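PDB 5AWW: putative preprotein translocase, SecG subunit from Thermus thermophilus, which probably takes part in protein export as a small membrane subunit of the preprotein translocase, acting early in translocation. Local coordinates for residues V20-V25 and Y53-I58. Numbering follows the deposited sequence.
Sequences VYLVLV and YRLTVI. With OLC ((2R)-2,3-dihydroxypropyl (9Z)-octadec-9-enoate), chain M; OLC ((2R)-2,3-dihydroxypropyl (9Z)-octadec-9-enoate), chain L.
L22 lays its CD1 methyl against the CG–CD2 branch of L55, where CD1 is 3.7 Å from L55 CD2 and equally near L55 CG. The two leucine side chains cross at about a right angle. With CG of L22 anti to the carbonyl carbon (chi1 -71°), the chain carries CD1 out to L55. CB takes the second contact, lying 3.7 Å from T56 CG2. That methyl is also 3.8 Å from L22 CD1. L22 thus bridges two consecutive residues of 53-58. Beyond them it packs on L52 and L59 of the same helix.

The contact joins helices 3-25 and 50-72, the two predicted transmembrane helices of SecG, which form a helical hairpin. It lies near the end of helix 3-25, where the long connecting segment begins. Here the CA atoms of L22 and T56 are 6.9 Å apart. No hydrogen bond spans the two segments.

T56 turns its methyl to L22 and its hydroxyl back to its own helix. OG1 sits between the backbone N and the carbonyl carbon (chi1 39°). It hydrogen-bonds to the carbonyl oxygen of L52, one turn earlier. T56 and Y53 also pack on aromatic side chains of another protein chain. On the lipid side, V57 CG2 lies 3.8 Å from C8 of the monoolein of chain L.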
ATOM      1  N   VAL C  20      -9.352 -16.033 -14.085  1.00 35.26           N
ATOM      2  CA  VAL C  20      -7.976 -15.630 -14.353  1.00 35.98           C
ATOM      3  C   VAL C  20      -7.844 -15.063 -15.759  1.00 34.77           C
ATOM      4  O   VAL C  20      -7.251 -14.001 -15.958  1.00 42.67           O
ATOM      5  CB  VAL C  20      -6.996 -16.807 -14.198  1.00 35.92           C
ATOM      6  CG1 VAL C  20      -5.579 -16.372 -14.546  1.00 29.56           C
ATOM      7  CG2 VAL C  20      -7.056 -17.356 -12.787  1.00 30.99           C
ATOM      8  N   TYR C  21      -8.407 -15.777 -16.730  1.00 48.33           N
ATOM      9  CA  TYR C  21      -8.360 -15.344 -18.122  1.00 49.29           C
ATOM     10  C   TYR C  21      -9.002 -13.972 -18.283  1.00 41.23           C
ATOM     11  O   TYR C  21      -8.414 -13.070 -18.878  1.00 40.51           O
ATOM     12  CB  TYR C  21      -9.052 -16.364 -19.031  1.00 52.65           C
ATOM     13  CG  TYR C  21      -9.022 -15.993 -20.499  1.00 55.06           C
ATOM     14  CD1 TYR C  21      -7.926 -16.308 -21.293  1.00 46.76           C
ATOM     15  CD2 TYR C  21     -10.092 -15.330 -21.091  1.00 57.43           C
ATOM     16  CE1 TYR C  21      -7.894 -15.968 -22.634  1.00 68.22           C
ATOM     17  CE2 TYR C  21     -10.068 -14.987 -22.430  1.00 61.80           C
ATOM     18  CZ  TYR C  21      -8.968 -15.308 -23.198  1.00 72.52           C
ATOM     19  OH  TYR C  21      -8.946 -14.968 -24.533  1.00 79.37           O
ATOM     20  N   LEU C  22     -10.204 -13.817 -17.735  1.00 41.51           N
ATOM     21  CA  LEU C  22     -10.940 -12.561 -17.837  1.00 41.30           C
ATOM     22  C   LEU C  22     -10.188 -11.394 -17.209  1.00 46.01           C
ATOM     23  O   LEU C  22     -10.153 -10.301 -17.771  1.00 49.15           O
ATOM     24  CB  LEU C  22     -12.316 -12.693 -17.186  1.00 51.90           C
ATOM     25  CG  LEU C  22     -13.352 -13.554 -17.908  1.00 46.45           C
ATOM     26  CD1 LEU C  22     -14.645 -13.568 -17.119  1.00 46.22           C
ATOM     27  CD2 LEU C  22     -13.588 -13.046 -19.320  1.00 38.06           C
ATOM     28  N   VAL C  23      -9.593 -11.627 -16.043  1.00 49.36           N
ATOM     29  CA  VAL C  23      -8.849 -10.575 -15.356  1.00 50.51           C
ATOM     30  C   VAL C  23      -7.592 -10.186 -16.138  1.00 49.75           C
ATOM     31  O   VAL C  23      -7.319  -9.000 -16.335  1.00 42.13           O
ATOM     32  CB  VAL C  23      -8.466 -11.004 -13.923  1.00 40.53           C
ATOM     33  CG1 VAL C  23      -7.493 -10.014 -13.304  1.00 36.41           C
ATOM     34  CG2 VAL C  23      -9.715 -11.134 -13.064  1.00 44.54           C
ATOM     35  N   LEU C  24      -6.841 -11.185 -16.595  1.00 44.89           N
ATOM     36  CA  LEU C  24      -5.631 -10.942 -17.378  1.00 45.16           C
ATOM     37  C   LEU C  24      -5.924 -10.201 -18.686  1.00 50.36           C
ATOM     38  O   LEU C  24      -5.161  -9.327 -19.092  1.00 49.81           O
ATOM     39  CB  LEU C  24      -4.914 -12.262 -17.674  1.00 45.20           C
ATOM     40  CG  LEU C  24      -4.135 -12.854 -16.498  1.00 39.90           C
ATOM     41  CD1 LEU C  24      -3.490 -14.179 -16.871  1.00 31.06           C
ATOM     42  CD2 LEU C  24      -3.090 -11.861 -16.018  1.00 38.26           C
ATOM     43  N   VAL C  25      -7.030 -10.554 -19.334  1.00 52.67           N
ATOM     44  CA  VAL C  25      -7.431  -9.913 -20.585  1.00 54.27           C
ATOM     45  C   VAL C  25      -7.771  -8.436 -20.379  1.00 58.06           C
ATOM     46  O   VAL C  25      -7.361  -7.581 -21.169  1.00 65.49           O
ATOM     47  CB  VAL C  25      -8.640 -10.636 -21.224  1.00 43.94           C
ATOM     48  CG1 VAL C  25      -9.317  -9.752 -22.262  1.00 47.60           C
ATOM     49  CG2 VAL C  25      -8.202 -11.953 -21.843  1.00 42.96           C
ATOM     50  N   TYR C  53     -16.914  -7.038 -17.502  1.00 57.46           N
ATOM     51  CA  TYR C  53     -17.032  -6.466 -16.162  1.00 55.17           C
ATOM     52  C   TYR C  53     -18.118  -7.206 -15.386  1.00 56.48           C
ATOM     53  O   TYR C  53     -17.874  -7.776 -14.311  1.00 62.78           O
ATOM     54  CB  TYR C  53     -17.353  -4.968 -16.235  1.00 56.09           C
ATOM     55  CG  TYR C  53     -17.658  -4.316 -14.901  1.00 57.54           C
ATOM     56  CD1 TYR C  53     -18.954  -4.285 -14.397  1.00 62.08           C
ATOM     57  CD2 TYR C  53     -16.652  -3.716 -14.154  1.00 59.49           C
ATOM     58  CE1 TYR C  53     -19.237  -3.689 -13.181  1.00 66.70           C
ATOM     59  CE2 TYR C  53     -16.926  -3.116 -12.935  1.00 58.19           C
ATOM     60  CZ  TYR C  53     -18.219  -3.105 -12.454  1.00 64.13           C
ATOM     61  OH  TYR C  53     -18.495  -2.509 -11.244  1.00 50.48           O
ATOM     62  N   ARG C  54     -19.321  -7.193 -15.949  1.00 55.68           N
ATOM     63  CA  ARG C  54     -20.474  -7.843 -15.343  1.00 58.06           C
ATOM     64  C   ARG C  54     -20.225  -9.346 -15.211  1.00 49.93           C
ATOM     65  O   ARG C  54     -20.621  -9.970 -14.217  1.00 48.74           O
ATOM     66  CB  ARG C  54     -21.732  -7.567 -16.174  1.00 53.99           C
ATOM     67  CG  ARG C  54     -23.032  -7.598 -15.383  1.00 69.18           C
ATOM     68  CD  ARG C  54     -24.232  -7.461 -16.310  1.00 78.67           C
ATOM     69  NE  ARG C  54     -24.100  -8.323 -17.482  1.00 96.94           N
ATOM     70  CZ  ARG C  54     -24.540  -9.576 -17.547  1.00 88.74           C
ATOM     71  NH1 ARG C  54     -25.152 -10.122 -16.504  1.00 73.82           N
ATOM     72  NH2 ARG C  54     -24.369 -10.282 -18.658  1.00 93.97           N
ATOM     73  N   LEU C  55     -19.553  -9.918 -16.208  1.00 43.39           N
ATOM     74  CA  LEU C  55     -19.231 -11.340 -16.186  1.00 48.68           C
ATOM     75  C   LEU C  55     -18.260 -11.677 -15.060  1.00 51.89           C
ATOM     76  O   LEU C  55     -18.383 -12.721 -14.419  1.00 51.75           O
ATOM     77  CB  LEU C  55     -18.644 -11.784 -17.526  1.00 31.17           C
ATOM     78  CG  LEU C  55     -18.302 -13.269 -17.640  1.00 33.60           C
ATOM     79  CD1 LEU C  55     -19.515 -14.128 -17.317  1.00 30.68           C
ATOM     80  CD2 LEU C  55     -17.771 -13.590 -19.026  1.00 38.03           C
ATOM     81  N   THR C  56     -17.295 -10.795 -14.822  1.00 44.69           N
ATOM     82  CA  THR C  56     -16.331 -11.015 -13.757  1.00 43.79           C
ATOM     83  C   THR C  56     -16.997 -10.878 -12.401  1.00 42.62           C
ATOM     84  O   THR C  56     -16.679 -11.626 -11.483  1.00 51.99           O
ATOM     85  CB  THR C  56     -15.137 -10.044 -13.832  1.00 39.71           C
ATOM     86  OG1 THR C  56     -15.597  -8.745 -14.216  1.00 60.23           O
ATOM     87  CG2 THR C  56     -14.115 -10.533 -14.841  1.00 43.82           C
ATOM     88  N   VAL C  57     -17.918  -9.927 -12.267  1.00 26.41           N
ATOM     89  CA  VAL C  57     -18.641  -9.798 -11.004  1.00 37.66           C
ATOM     90  C   VAL C  57     -19.444 -11.066 -10.720  1.00 40.48           C
ATOM     91  O   VAL C  57     -19.356 -11.651  -9.627  1.00 46.73           O
ATOM     92  CB  VAL C  57     -19.585  -8.586 -11.001  1.00 35.29           C
ATOM     93  CG1 VAL C  57     -20.422  -8.578  -9.733  1.00 26.96           C
ATOM     94  CG2 VAL C  57     -18.790  -7.297 -11.127  1.00 36.14           C
ATOM     95  N   ILE C  58     -20.209 -11.495 -11.719  1.00 43.40           N
ATOM     96  CA  ILE C  58     -21.005 -12.712 -11.610  1.00 51.92           C
ATOM     97  C   ILE C  58     -20.152 -13.931 -11.265  1.00 49.82           C
ATOM     98  O   ILE C  58     -20.504 -14.714 -10.382  1.00 36.64           O
ATOM     99  CB  ILE C  58     -21.775 -12.988 -12.915  1.00 52.14           C
ATOM    100  CG1 ILE C  58     -22.851 -11.921 -13.116  1.00 46.72           C
ATOM    101  CG2 ILE C  58     -22.399 -14.375 -12.891  1.00 40.69           C
ATOM    102  CD1 ILE C  58     -23.682 -12.122 -14.350  1.00 51.26           C
TER
HETATM  103  C10 OLC M 103     -26.297 -14.040 -11.355  1.00 66.18           C
HETATM  104  C9  OLC M 103     -27.435 -13.581 -11.884  1.00 56.88           C
HETATM  105  C17 OLC M 103     -24.551 -21.051  -6.738  1.00 47.37           C
HETATM  106  C11 OLC M 103     -26.185 -14.466  -9.905  1.00 66.34           C
HETATM  107  C8  OLC M 103     -27.420 -13.185 -13.342  1.00 53.78           C
HETATM  108  C16 OLC M 103     -23.965 -19.752  -7.273  1.00 61.52           C
HETATM  109  C12 OLC M 103     -25.313 -15.717  -9.800  1.00 45.54           C
HETATM  110  C7  OLC M 103     -28.672 -13.680 -14.057  1.00 64.14           C
HETATM  111  C15 OLC M 103     -25.033 -18.670  -7.360  1.00 77.91           C
HETATM  112  C13 OLC M 103     -25.590 -16.480  -8.506  1.00 59.22           C
HETATM  113  C6  OLC M 103     -28.391 -13.802 -15.554  1.00 77.15           C
HETATM  114  C14 OLC M 103     -24.529 -17.545  -8.255  1.00 67.39           C
HETATM  115  C5  OLC M 103     -28.024 -12.455 -16.178  1.00 70.95           C
HETATM  116  C4  OLC M 103     -27.483 -12.630 -17.599  1.00 71.07           C
HETATM  117  C3  OLC M 103     -27.437 -11.335 -18.422  1.00 88.74           C
HETATM  118  C18 OLC L 102     -18.915 -12.452  -2.600  1.00 42.68           C
HETATM  119  C10 OLC L 102     -16.679  -5.838  -6.792  1.00 53.03           C
HETATM  120  C9  OLC L 102     -17.094  -4.757  -7.451  1.00 41.68           C
HETATM  121  C17 OLC L 102     -17.460 -12.113  -2.355  1.00 50.46           C
HETATM  122  C11 OLC L 102     -17.476  -7.124  -6.825  1.00 57.16           C
HETATM  123  C8  OLC L 102     -18.370  -4.790  -8.258  1.00 58.25           C
HETATM  124  C16 OLC L 102     -17.067 -10.818  -3.056  1.00 46.47           C
HETATM  125  C12 OLC L 102     -16.612  -8.276  -7.333  1.00 57.23           C
HETATM  126  C7  OLC L 102     -19.198  -3.538  -7.992  1.00 67.23           C
HETATM  127  C15 OLC L 102     -17.310 -10.895  -4.561  1.00 48.65           C
HETATM  128  C13 OLC L 102     -17.064  -9.606  -6.734  1.00 46.74           C
HETATM  129  C6  OLC L 102     -20.486  -3.547  -8.812  1.00 42.21           C
HETATM  130  C14 OLC L 102     -16.926  -9.573  -5.217  1.00 59.73           C